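PDB 5A04: aldose-aldose oxidoreductase from Caulobacter crescentus, which probably oxidises one aldose sugar while reducing another, passing hydride through an NADP(H) cofactor bound largely by its Rossmann-fold domain. Local coordinates for residues A[140-145]-A[257-262]; A[155-160]-A[195-200]; A[191-196]-A[248-253]; A[203-208]-A[321-326]; A[228-231]-A[235-238]. All blocks are in the same frame, centred on the assembly; numbering follows the deposited sequence.

Interaction 1: residues A[140-145]-A[257-262]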
# COMPACT_ATOMS: atom_id res chain seq x y z
N ILE A 140 3.81 13.12 -15.01
CA ILE A 140 4.05 12.91 -16.43
C ILE A 140 5.27 12.00 -16.66
O ILE A 140 5.22 11.08 -17.47
CB ILE A 140 4.23 14.25 -17.15
CG1 ILE A 140 2.88 14.99 -17.18
CG2 ILE A 140 4.74 14.05 -18.57
CD1 ILE A 140 2.98 16.41 -17.67
N GLU A 141 6.33 12.24 -15.89
CA GLU A 141 7.54 11.41 -15.96
C GLU A 141 7.26 9.94 -15.60
O GLU A 141 7.74 9.03 -16.29
CB GLU A 141 8.62 11.98 -15.05
CG GLU A 141 9.99 11.30 -15.21
CD GLU A 141 10.84 11.88 -16.34
OE1 GLU A 141 10.48 12.93 -16.92
OE2 GLU A 141 11.88 11.27 -16.65
N ALA A 142 6.49 9.71 -14.54
CA ALA A 142 6.13 8.34 -14.14
C ALA A 142 5.33 7.63 -15.23
O ALA A 142 5.62 6.48 -15.58
CB ALA A 142 5.32 8.36 -12.83
N ILE A 143 4.31 8.30 -15.74
CA ILE A 143 3.50 7.73 -16.81
C ILE A 143 4.39 7.36 -18.00
O ILE A 143 4.27 6.26 -18.54
CB ILE A 143 2.39 8.71 -17.27
CG1 ILE A 143 1.36 8.92 -16.15
CG2 ILE A 143 1.70 8.18 -18.52
CD1 ILE A 143 0.41 10.10 -16.41
N LYS A 144 5.30 8.26 -18.38
CA LYS A 144 6.17 8.00 -19.53
C LYS A 144 7.10 6.81 -19.29
O LYS A 144 7.32 6.00 -20.20
CB LYS A 144 7.01 9.23 -19.87
CG LYS A 144 7.76 9.08 -21.20
CD LYS A 144 6.83 9.32 -22.40
CE LYS A 144 7.38 8.74 -23.71
NZ LYS A 144 8.81 9.10 -23.96
N LEU A 145 7.66 6.71 -18.09
CA LEU A 145 8.50 5.57 -17.74
C LEU A 145 7.75 4.26 -17.93
O LEU A 145 8.28 3.30 -18.50
CB LEU A 145 8.99 5.68 -16.29
CG LEU A 145 10.19 6.62 -16.09
CD1 LEU A 145 10.43 6.88 -14.61
CD2 LEU A 145 11.44 6.01 -16.73
N GLY A 257 11.79 -3.03 -12.38
CA GLY A 257 12.02 -2.00 -11.38
C GLY A 257 10.77 -1.22 -11.02
O GLY A 257 9.65 -1.65 -11.31
N TRP A 258 10.95 -0.08 -10.37
CA TRP A 258 9.80 0.66 -9.88
C TRP A 258 10.08 2.16 -9.81
O TRP A 258 11.23 2.60 -9.85
CB TRP A 258 9.36 0.12 -8.49
CG TRP A 258 10.44 0.03 -7.42
CD1 TRP A 258 11.08 -1.10 -6.99
CD2 TRP A 258 10.94 1.10 -6.60
NE1 TRP A 258 11.97 -0.80 -5.99
CE2 TRP A 258 11.90 0.55 -5.72
CE3 TRP A 258 10.68 2.48 -6.53
CZ2 TRP A 258 12.61 1.32 -4.80
CZ3 TRP A 258 11.38 3.24 -5.61
CH2 TRP A 258 12.34 2.66 -4.76
N VAL A 259 9.01 2.95 -9.76
CA VAL A 259 9.15 4.38 -9.58
C VAL A 259 8.07 4.85 -8.61
O VAL A 259 6.94 4.36 -8.63
CB VAL A 259 9.07 5.16 -10.93
CG1 VAL A 259 7.83 4.82 -11.71
CG2 VAL A 259 9.15 6.67 -10.70
N GLU A 260 8.43 5.78 -7.74
CA GLU A 260 7.47 6.30 -6.78
C GLU A 260 7.57 7.81 -6.68
O GLU A 260 8.62 8.39 -6.99
CB GLU A 260 7.69 5.68 -5.40
CG GLU A 260 8.98 6.13 -4.71
CD GLU A 260 9.21 5.42 -3.37
OE1 GLU A 260 8.42 4.51 -3.01
OE2 GLU A 260 10.20 5.78 -2.69
N ILE A 261 6.48 8.43 -6.25
CA ILE A 261 6.45 9.87 -5.97
C ILE A 261 5.81 10.04 -4.61
O ILE A 261 4.76 9.45 -4.32
CB ILE A 261 5.65 10.67 -7.03
CG1 ILE A 261 5.87 10.12 -8.43
CG2 ILE A 261 6.01 12.17 -6.97
CD1 ILE A 261 5.06 10.85 -9.51
N ASP A 262 6.45 10.84 -3.76
CA ASP A 262 5.95 11.11 -2.41
C ASP A 262 6.52 12.44 -1.92
O ASP A 262 7.71 12.53 -1.63
CB ASP A 262 6.34 9.96 -1.48
CG ASP A 262 5.76 10.10 -0.08
OD1 ASP A 262 5.00 11.06 0.20
OD2 ASP A 262 6.06 9.21 0.75

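Interaction 2: residues A[155-160]-A[195-200]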
# COMPACT_ATOMS: atom_id res chain seq x y z
N ARG A 155 2.98 -4.58 -12.60
CA ARG A 155 2.47 -5.65 -11.76
C ARG A 155 1.72 -5.09 -10.55
O ARG A 155 0.64 -5.57 -10.20
CB ARG A 155 3.61 -6.57 -11.30
CG ARG A 155 4.42 -7.20 -12.43
CD ARG A 155 3.59 -8.22 -13.23
NE ARG A 155 3.19 -9.35 -12.39
CZ ARG A 155 1.97 -9.87 -12.36
NH1 ARG A 155 1.02 -9.34 -13.11
NH2 ARG A 155 1.70 -10.91 -11.57
N THR A 156 2.29 -4.07 -9.90
CA THR A 156 1.62 -3.48 -8.73
C THR A 156 1.62 -1.96 -8.76
O THR A 156 2.57 -1.32 -9.22
CB THR A 156 2.26 -3.93 -7.39
OG1 THR A 156 3.62 -3.47 -7.32
CG2 THR A 156 2.24 -5.45 -7.23
N VAL A 157 0.52 -1.38 -8.28
CA VAL A 157 0.45 0.03 -7.96
C VAL A 157 0.03 0.12 -6.51
O VAL A 157 -1.03 -0.41 -6.14
CB VAL A 157 -0.56 0.80 -8.82
CG1 VAL A 157 -0.60 2.26 -8.38
CG2 VAL A 157 -0.19 0.71 -10.29
N VAL A 158 0.84 0.75 -5.67
CA VAL A 158 0.46 0.93 -4.28
C VAL A 158 0.37 2.42 -4.02
O VAL A 158 1.38 3.13 -4.12
CB VAL A 158 1.47 0.26 -3.30
CG1 VAL A 158 1.15 0.60 -1.85
CG2 VAL A 158 1.48 -1.27 -3.50
N THR A 159 -0.83 2.91 -3.73
CA THR A 159 -1.04 4.35 -3.65
C THR A 159 -1.96 4.70 -2.49
O THR A 159 -3.01 4.07 -2.27
CB THR A 159 -1.59 4.91 -5.01
OG1 THR A 159 -1.85 6.31 -4.89
CG2 THR A 159 -2.89 4.19 -5.45
N ASP A 160 -1.53 5.70 -1.72
CA ASP A 160 -2.21 6.12 -0.50
C ASP A 160 -2.52 7.61 -0.58
O ASP A 160 -1.62 8.41 -0.83
CB ASP A 160 -1.34 5.88 0.74
CG ASP A 160 -0.84 4.46 0.85
OD1 ASP A 160 -1.54 3.53 0.38
OD2 ASP A 160 0.26 4.27 1.43
N ARG A 195 -5.42 4.16 -12.49
CA ARG A 195 -5.88 4.13 -13.88
C ARG A 195 -4.87 4.76 -14.84
O ARG A 195 -4.60 4.16 -15.89
CB ARG A 195 -7.24 4.84 -14.00
CG ARG A 195 -8.41 4.02 -13.37
CD ARG A 195 -9.76 4.77 -13.39
NE ARG A 195 -10.05 5.15 -14.77
CZ ARG A 195 -10.00 6.39 -15.24
NH1 ARG A 195 -9.78 7.41 -14.43
NH2 ARG A 195 -10.21 6.60 -16.54
N TYR A 196 -4.31 5.93 -14.53
CA TYR A 196 -3.41 6.52 -15.53
C TYR A 196 -2.01 5.92 -15.51
O TYR A 196 -1.31 5.98 -16.51
CB TYR A 196 -3.34 8.07 -15.43
CG TYR A 196 -2.86 8.78 -14.17
CD1 TYR A 196 -1.53 8.70 -13.75
CD2 TYR A 196 -3.71 9.63 -13.48
CE1 TYR A 196 -1.09 9.40 -12.61
CE2 TYR A 196 -3.29 10.32 -12.35
CZ TYR A 196 -1.98 10.22 -11.93
OH TYR A 196 -1.59 10.93 -10.81
N LEU A 197 -1.62 5.28 -14.41
CA LEU A 197 -0.32 4.60 -14.40
C LEU A 197 -0.40 3.28 -15.18
O LEU A 197 0.51 2.95 -15.94
CB LEU A 197 0.15 4.36 -12.96
CG LEU A 197 0.49 5.64 -12.20
CD1 LEU A 197 0.65 5.34 -10.72
CD2 LEU A 197 1.77 6.33 -12.75
N THR A 198 -1.49 2.53 -15.01
CA THR A 198 -1.64 1.29 -15.77
C THR A 198 -2.06 1.58 -17.20
O THR A 198 -1.77 0.81 -18.12
CB THR A 198 -2.69 0.33 -15.15
OG1 THR A 198 -3.95 1.00 -15.09
CG2 THR A 198 -2.28 -0.10 -13.76
N GLY A 199 -2.78 2.69 -17.37
CA GLY A 199 -3.44 2.99 -18.63
C GLY A 199 -4.59 2.02 -18.89
O GLY A 199 -5.01 1.84 -20.04
N GLU A 200 -5.10 1.42 -17.83
CA GLU A 200 -6.17 0.43 -17.94
C GLU A 200 -7.38 0.77 -17.09
O GLU A 200 -7.33 1.67 -16.26
CB GLU A 200 -5.65 -0.94 -17.52
CG GLU A 200 -4.50 -1.48 -18.35
CD GLU A 200 -4.12 -2.88 -17.91
OE1 GLU A 200 -4.87 -3.82 -18.23
OE2 GLU A 200 -3.09 -3.02 -17.22

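Interaction 3: residues A[191-196]-A[248-253]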
# COMPACT_ATOMS: atom_id res chain seq x y z
N LEU A 191 -7.37 6.21 -6.99
CA LEU A 191 -8.05 5.55 -8.09
C LEU A 191 -7.61 6.10 -9.44
O LEU A 191 -7.27 5.34 -10.36
CB LEU A 191 -9.56 5.71 -7.91
CG LEU A 191 -10.43 5.40 -9.12
CD1 LEU A 191 -10.25 3.93 -9.51
CD2 LEU A 191 -11.89 5.71 -8.77
N ASN A 192 -7.59 7.42 -9.56
CA ASN A 192 -7.27 8.07 -10.82
C ASN A 192 -5.83 7.72 -11.20
O ASN A 192 -5.55 7.42 -12.36
CB ASN A 192 -7.50 9.59 -10.72
CG ASN A 192 -7.56 10.27 -12.08
OD1 ASN A 192 -6.61 10.92 -12.51
ND2 ASN A 192 -8.70 10.15 -12.76
N ALA A 193 -4.92 7.72 -10.23
CA ALA A 193 -3.53 7.35 -10.50
C ALA A 193 -3.38 5.88 -10.91
O ALA A 193 -2.62 5.56 -11.82
CB ALA A 193 -2.64 7.63 -9.28
N ALA A 194 -4.09 4.98 -10.24
CA ALA A 194 -4.00 3.57 -10.62
C ALA A 194 -4.39 3.41 -12.09
O ALA A 194 -3.76 2.66 -12.83
CB ALA A 194 -4.87 2.70 -9.73
N ARG A 195 -5.42 4.16 -12.49
CA ARG A 195 -5.88 4.13 -13.88
C ARG A 195 -4.87 4.76 -14.84
O ARG A 195 -4.60 4.16 -15.89
CB ARG A 195 -7.24 4.84 -14.00
CG ARG A 195 -8.41 4.02 -13.37
CD ARG A 195 -9.76 4.77 -13.39
NE ARG A 195 -10.05 5.15 -14.77
CZ ARG A 195 -10.00 6.39 -15.24
NH1 ARG A 195 -9.78 7.41 -14.43
NH2 ARG A 195 -10.21 6.60 -16.54
N TYR A 196 -4.31 5.93 -14.53
CA TYR A 196 -3.41 6.52 -15.53
C TYR A 196 -2.01 5.92 -15.51
O TYR A 196 -1.31 5.98 -16.51
CB TYR A 196 -3.34 8.07 -15.43
CG TYR A 196 -2.86 8.78 -14.17
CD1 TYR A 196 -1.53 8.70 -13.75
CD2 TYR A 196 -3.71 9.63 -13.48
CE1 TYR A 196 -1.09 9.40 -12.61
CE2 TYR A 196 -3.29 10.32 -12.35
CZ TYR A 196 -1.98 10.22 -11.93
OH TYR A 196 -1.59 10.93 -10.81
N ASN A 248 0.16 10.78 0.79
CA ASN A 248 0.00 11.24 -0.58
C ASN A 248 1.13 10.68 -1.39
O ASN A 248 2.21 11.27 -1.44
CB ASN A 248 -0.01 12.77 -0.66
CG ASN A 248 -0.42 13.28 -2.04
OD1 ASN A 248 0.13 12.86 -3.05
ND2 ASN A 248 -1.43 14.13 -2.08
N ARG A 249 0.90 9.54 -2.02
CA ARG A 249 2.02 8.87 -2.66
C ARG A 249 1.57 7.77 -3.58
O ARG A 249 0.46 7.26 -3.46
CB ARG A 249 2.94 8.27 -1.58
CG ARG A 249 2.26 7.19 -0.72
CD ARG A 249 3.19 6.71 0.40
NE ARG A 249 2.70 5.47 1.00
CZ ARG A 249 3.48 4.50 1.47
NH1 ARG A 249 4.81 4.63 1.41
NH2 ARG A 249 2.94 3.41 1.99
N TYR A 250 2.45 7.40 -4.50
CA TYR A 250 2.29 6.11 -5.16
C TYR A 250 3.61 5.52 -5.57
O TYR A 250 4.59 6.24 -5.77
CB TYR A 250 1.34 6.22 -6.37
CG TYR A 250 1.69 7.12 -7.54
CD1 TYR A 250 2.75 6.84 -8.40
CD2 TYR A 250 0.89 8.23 -7.83
CE1 TYR A 250 3.02 7.65 -9.50
CE2 TYR A 250 1.16 9.04 -8.92
CZ TYR A 250 2.21 8.74 -9.75
OH TYR A 250 2.44 9.56 -10.85
N ARG A 251 3.64 4.18 -5.65
CA ARG A 251 4.74 3.46 -6.26
C ARG A 251 4.16 2.50 -7.29
O ARG A 251 3.22 1.76 -6.98
CB ARG A 251 5.57 2.68 -5.23
CG ARG A 251 6.71 1.92 -5.91
CD ARG A 251 7.47 1.01 -4.97
NE ARG A 251 8.17 1.75 -3.93
CZ ARG A 251 9.01 1.20 -3.07
NH1 ARG A 251 9.25 -0.11 -3.11
NH2 ARG A 251 9.61 1.95 -2.16
N VAL A 252 4.69 2.53 -8.51
CA VAL A 252 4.31 1.57 -9.53
C VAL A 252 5.52 0.67 -9.79
O VAL A 252 6.65 1.17 -9.92
CB VAL A 252 3.79 2.27 -10.82
CG1 VAL A 252 4.74 3.37 -11.30
CG2 VAL A 252 3.50 1.24 -11.94
N SER A 253 5.30 -0.64 -9.81
CA SER A 253 6.39 -1.61 -9.92
C SER A 253 6.12 -2.67 -10.98
O SER A 253 4.98 -3.11 -11.17
CB SER A 253 6.64 -2.33 -8.58
OG SER A 253 6.69 -1.45 -7.48

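Interaction 4: residues A[203-208]-A[321-326]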
# COMPACT_ATOMS: atom_id res chain seq x y z
N VAL A 203 -11.20 -4.49 -13.70
CA VAL A 203 -12.26 -5.47 -13.97
C VAL A 203 -12.76 -6.11 -12.69
O VAL A 203 -13.74 -6.85 -12.70
CB VAL A 203 -11.79 -6.57 -14.94
CG1 VAL A 203 -11.63 -6.00 -16.34
CG2 VAL A 203 -10.51 -7.22 -14.44
N ALA A 204 -12.10 -5.83 -11.57
CA ALA A 204 -12.56 -6.36 -10.29
C ALA A 204 -12.11 -5.46 -9.17
O ALA A 204 -11.03 -4.86 -9.25
CB ALA A 204 -12.06 -7.79 -10.08
N VAL A 205 -12.93 -5.38 -8.13
CA VAL A 205 -12.73 -4.44 -7.03
C VAL A 205 -13.05 -5.10 -5.69
O VAL A 205 -14.11 -5.71 -5.55
CB VAL A 205 -13.65 -3.21 -7.19
CG1 VAL A 205 -13.48 -2.26 -6.01
CG2 VAL A 205 -13.38 -2.50 -8.52
N ASN A 206 -12.13 -4.98 -4.74
CA ASN A 206 -12.38 -5.27 -3.32
C ASN A 206 -12.31 -3.99 -2.52
O ASN A 206 -11.60 -3.07 -2.92
CB ASN A 206 -11.33 -6.23 -2.71
CG ASN A 206 -11.59 -7.68 -3.02
OD1 ASN A 206 -12.72 -8.09 -3.28
ND2 ASN A 206 -10.52 -8.48 -2.96
N ALA A 207 -12.97 -3.96 -1.37
CA ALA A 207 -12.82 -2.81 -0.48
C ALA A 207 -13.15 -3.17 0.96
O ALA A 207 -13.96 -4.05 1.23
CB ALA A 207 -13.69 -1.64 -0.95
N VAL A 208 -12.50 -2.45 1.88
CA VAL A 208 -12.79 -2.52 3.31
C VAL A 208 -13.00 -1.09 3.82
O VAL A 208 -12.19 -0.21 3.52
CB VAL A 208 -11.65 -3.22 4.10
CG1 VAL A 208 -11.56 -4.68 3.72
CG2 VAL A 208 -10.34 -2.55 3.85
N LEU A 321 -16.18 7.57 -11.42
CA LEU A 321 -17.40 7.39 -10.63
C LEU A 321 -17.90 5.95 -10.74
O LEU A 321 -18.47 5.43 -9.79
CB LEU A 321 -18.51 8.36 -11.04
CG LEU A 321 -18.72 9.53 -10.07
CD1 LEU A 321 -19.07 9.06 -8.67
CD2 LEU A 321 -17.45 10.42 -10.06
N ARG A 322 -17.72 5.34 -11.91
CA ARG A 322 -18.10 3.94 -12.10
C ARG A 322 -17.37 3.04 -11.11
O ARG A 322 -17.98 2.15 -10.49
CB ARG A 322 -17.80 3.47 -13.53
CG ARG A 322 -18.74 3.97 -14.61
CD ARG A 322 -18.30 3.46 -15.99
NE ARG A 322 -19.25 3.80 -17.04
CZ ARG A 322 -18.92 4.03 -18.31
NH1 ARG A 322 -17.65 3.95 -18.69
NH2 ARG A 322 -19.86 4.34 -19.19
N VAL A 323 -16.07 3.26 -10.95
CA VAL A 323 -15.29 2.44 -10.03
C VAL A 323 -15.62 2.80 -8.59
O VAL A 323 -15.70 1.93 -7.73
CB VAL A 323 -13.77 2.60 -10.27
CG1 VAL A 323 -13.01 1.63 -9.38
CG2 VAL A 323 -13.46 2.33 -11.74
N ILE A 324 -15.84 4.09 -8.32
CA ILE A 324 -16.20 4.53 -6.98
C ILE A 324 -17.49 3.84 -6.51
O ILE A 324 -17.57 3.36 -5.37
CB ILE A 324 -16.34 6.07 -6.92
CG1 ILE A 324 -14.93 6.69 -6.90
CG2 ILE A 324 -17.12 6.50 -5.69
CD1 ILE A 324 -14.90 8.19 -7.17
N GLU A 325 -18.49 3.78 -7.39
CA GLU A 325 -19.72 3.05 -7.05
C GLU A 325 -19.40 1.59 -6.71
O GLU A 325 -19.95 1.04 -5.74
CB GLU A 325 -20.74 3.14 -8.19
CG GLU A 325 -21.38 4.53 -8.27
CD GLU A 325 -22.69 4.57 -9.05
OE1 GLU A 325 -23.13 3.50 -9.56
OE2 GLU A 325 -23.27 5.68 -9.14
N ALA A 326 -18.50 0.98 -7.48
CA ALA A 326 -18.15 -0.43 -7.23
C ALA A 326 -17.37 -0.60 -5.92
O ALA A 326 -17.54 -1.62 -5.24
CB ALA A 326 -17.35 -1.00 -8.40

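Interaction 5: residues A[228-231]-A[235-238]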
# COMPACT_ATOMS: atom_id res chain seq x y z
N GLN A 228 -8.87 -2.59 -3.50
CA GLN A 228 -7.97 -3.32 -4.38
C GLN A 228 -8.57 -3.30 -5.77
O GLN A 228 -9.79 -3.45 -5.91
CB GLN A 228 -7.80 -4.77 -3.93
CG GLN A 228 -7.34 -4.92 -2.50
CD GLN A 228 -7.04 -6.36 -2.19
OE1 GLN A 228 -7.95 -7.20 -2.12
NE2 GLN A 228 -5.75 -6.68 -2.00
N LEU A 229 -7.73 -3.15 -6.79
CA LEU A 229 -8.16 -3.22 -8.18
C LEU A 229 -7.37 -4.28 -8.92
O LEU A 229 -6.16 -4.41 -8.74
CB LEU A 229 -7.96 -1.86 -8.88
CG LEU A 229 -8.56 -0.62 -8.22
CD1 LEU A 229 -8.11 0.64 -8.94
CD2 LEU A 229 -10.07 -0.71 -8.19
N LEU A 230 -8.07 -5.03 -9.78
CA LEU A 230 -7.40 -5.92 -10.73
C LEU A 230 -7.68 -5.42 -12.14
O LEU A 230 -8.81 -5.01 -12.43
CB LEU A 230 -7.91 -7.36 -10.56
CG LEU A 230 -7.35 -8.42 -11.51
CD1 LEU A 230 -5.86 -8.67 -11.29
CD2 LEU A 230 -8.15 -9.72 -11.33
N PHE A 231 -6.67 -5.44 -13.00
CA PHE A 231 -6.79 -4.95 -14.37
C PHE A 231 -6.65 -6.11 -15.38
O PHE A 231 -6.10 -7.15 -15.04
CB PHE A 231 -5.73 -3.88 -14.64
CG PHE A 231 -5.88 -2.64 -13.79
CD1 PHE A 231 -5.28 -2.55 -12.55
CD2 PHE A 231 -6.63 -1.56 -14.25
CE1 PHE A 231 -5.42 -1.39 -11.77
CE2 PHE A 231 -6.78 -0.41 -13.48
CZ PHE A 231 -6.17 -0.32 -12.24
N ALA A 235 -2.21 -6.55 -13.99
CA ALA A 235 -1.77 -5.52 -13.04
C ALA A 235 -2.74 -5.43 -11.85
O ALA A 235 -3.94 -5.62 -11.99
CB ALA A 235 -1.65 -4.15 -13.73
N THR A 236 -2.19 -5.12 -10.67
CA THR A 236 -2.97 -5.00 -9.45
C THR A 236 -2.73 -3.64 -8.80
O THR A 236 -1.68 -3.03 -9.00
CB THR A 236 -2.62 -6.10 -8.43
OG1 THR A 236 -1.25 -5.94 -8.02
CG2 THR A 236 -2.79 -7.49 -9.06
N ALA A 237 -3.70 -3.16 -8.02
CA ALA A 237 -3.46 -1.96 -7.22
C ALA A 237 -4.03 -2.13 -5.82
O ALA A 237 -5.12 -2.69 -5.63
CB ALA A 237 -4.05 -0.71 -7.88
N ASN A 238 -3.25 -1.69 -4.83
CA ASN A 238 -3.69 -1.56 -3.44
C ASN A 238 -3.77 -0.08 -3.13
O ASN A 238 -2.75 0.61 -3.23
CB ASN A 238 -2.68 -2.17 -2.46
CG ASN A 238 -2.97 -3.61 -2.09
OD1 ASN A 238 -3.92 -4.22 -2.58
ND2 ASN A 238 -2.12 -4.16 -1.23

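Interaction 1: residues A[140-145]-A[257-262]
A142 on helix 137-147 lies opposite V259 on strand 257-261 with their CA atoms 6.8 Å apart, and the two short axes run nearly antiparallel, at 165°, with a closest approach of 9.3 Å. In this helix-on-sheet packing of the C-terminal alpha/beta domain the contact is entirely apolar, carried by A142 and L145 from one side of the helix and by V259 and I261 from one face of the sheet, all buried. A142 points at the strand, and its CB sits between two strand residues: I261 CD1 lies 4.2 Å from A142 CB, while V259 CG1 is a little farther from the same CB at 4.5 Å. One turn along the helix, L145 reaches out with a single methyl, its CD1 meeting V259 CG2 at 4.1 Å, the two side chains slanting across each other. V259 therefore serves two helix residues with its two branches. With CG2 anti to the backbone N and CG1 lodged between N and the carbonyl carbon (chi1 53°), one methyl is turned to L145 and the other to A142. The I261 chain runs extended from CA through CG1 to CD1 (chi2 178°), out to the alanine. Around this joint, A142 also rests on L197 of helix 182-198 and on Y250 of strand 247-254, so two helices and two adjacent strands converge there. V259 and I261 additionally touch M272 of strand 272-275, on the other flank of strand 257-261, while W258 packs against N246 of the second subunit.

Interaction 2: residues A[155-160]-A[195-200]
V157 of strand 156-162 receives the C-terminal end of helix 182-198, through L197 and T198, in a helix-on-sheet packing of the alpha/beta domain. R195 looks elsewhere, forming salt bridges with E201, D316 and D320. Next comes Y196, whose carbonyl O is held by R147 NH2, while R147 NH1 takes the O of L197, so one arginine binds two carbonyl oxygens of the last helical turn. L197 is the first residue to reach the strand: its CD1 meets V157 CG1 at 4.1 Å. T198 follows and uses its methyl, CG2, which comes within 4.1 Å of V157 CG2. The two branches of the valine are thus shared between consecutive helix residues. With OG1 of T198 between the backbone N and the carbonyl carbon (chi1 59°), CG2 falls anti to the carbonyl carbon and is turned to the sheet, while OG1 stays beside the helix backbone, hydrogen-bonded to the O of A194. With an alanine in place of T198, V157 CG2 would probably lose its methyl neighbour and the backbone N of E200 would be left without its side-chain acceptor. G199 leaves the helix with positive phi, 69°, a conformation that favours glycine. The backbone N-H of E200 then closes an ST turn on T198 OG1, at 3.0 Å with an angle of 149° at the hydrogen.

Interaction 3: residues A[191-196]-A[248-253]
Y250 of strand 247-254 meets A193 and Y196 of helix 182-198, where that helix lies across the mixed sheet of the C-terminal alpha/beta domain. The tight part is small and wholly buried. A193 points its CB at the strand and comes obliquely to the CD2-CE2 bond of the Y250 ring, 3.9 Å from Y250 CD2 and 4.1 Å from Y250 CE2. The second point of contact is reciprocal: Y196 OH stands 3.8 Å from Y250 CE2, and Y250 OH lies 3.9 Å from Y196 CE1, at the edge of the Y196 ring and near its plane. The two side chains run at about a right angle to each other. Both have CG between the backbone N and the carbonyl carbon (chi1 60° for Y196), which in Y196 folds the ring back beneath its own helix. N139 OD1 is hydrogen-bonded to both phenolic oxygens, fixing where the two rings end. A phenylalanine in place of Y250 lacks the hydroxyl, so N139 OD1 would probably lose one of its two phenolic partners and the ring would be less firmly fixed at its far end. The packing is looser toward either end of the strand segment. V252 stays 7.3 Å from the helix segment and packs instead on V157 and V259, while R249 and R251 turn to the opposite face of the sheet, where R251 forms a salt bridge with D262 of the second subunit. On the helix side, A193 CA sits over the centre of the Y196 ring, 3.4 Å above its plane.

Interaction 4: residues A[203-208]-A[321-326]
V205, on strand 204-210, packs against V323 and A326 of helix 314-333, its CA 6.7 Å from that of A326, where this helix lies on the mixed sheet of the C-terminal alpha/beta domain. From its CA the valine points toward the helix, and CB divides into two methyls with different duties. CG1, anti to the backbone N (chi1 178°), lies 4.2 Å from the carbonyl O of A326, a loose approach with no bond. CG2, anti to the carbonyl carbon, faces two helix side chains at once: it is 4.2 Å from V323 CG1 and equally 4.2 Å from A326 CB. The three-residue spacing of V323 and A326 puts them about one turn apart on the same side of the helix, where a single methyl can touch both. I327 continues the packing on V205, which also rests on L229 of the next strand, and V323 is backed by L191 of helix 182-198. N206 points to the other face of the sheet, where it packs on V208 of the second subunit. With only apolar side chains meeting, the contact has no directional bond and rests on the burial and fit of these three residues.

Interaction 5: residues A[228-231]-A[235-238]
Q228 and N238 lie side by side on one face of the beta hairpin formed by strands 224-230 and 236-242, pointing the same way with their amide planes only 31° apart. Q228 has CG anti to the carbonyl carbon (chi1 -55°) and its chain extended beyond, which carries the amide alongside N238. That alignment lets Q228 NE2 donate to N238 OD1 at 3.1 Å, arriving in the carbonyl plane on a lone pair, with an angle of 164° at the hydrogen. Q228 OE1 is taken by N206 ND2, so both ends of this amide are engaged and its flip is settled. On the same face, L230 and T236, a non-hydrogen-bonded pair like Q228 and N238, meet through their methyls, with L230 CD1 4.0 Å from T236 CG2. T236 OG1 goes instead to the O of R155. The other face belongs to L229 and A237, a hydrogen-bonded pair whose backbones exchange two bonds and whose CB atoms stand 4.2 Å apart. F231 extends this apolar face. Its ring presents an edge to the partner segment, CD1 lying 3.4 Å from A235 O and CE1 4.2 Å from A237 CB. The same A235 O accepts the backbone N of F231 at 2.9 Å, closing the hairpin end. L229 and A237 then pack under A194 of helix 182-198, and F231 under T198. Strand 204-210 flanks the hairpin beside L230, and strand 156-162 beside T236. The face bearing Q228 and L230 meets the second subunit, whose F227 and V208 pack on these two residues.

How the interactions relate
All five contacts belong to the large mixed sheet of the C-terminal domain. Interactions 1 to 4 lay helices on one of its faces, while interaction 5 pairs two of its strands; the opposite face meets the second subunit. Interactions 2 and 3 share helix 182-198 and have centres 4 Å apart, and L197 CD1 touches Y250 CD1 at 3.5 Å. Interaction 1 joins them through A142 and L197. Toward the other edge, V205 CG2 meets L229 CD2 at 3.8 Å, linking interactions 4 and 5. Interactions 1 and 4 lie about 24 Å apart, centre to centre. The side chain of Y196 is about 11 Å from both the glucose and the NADPH.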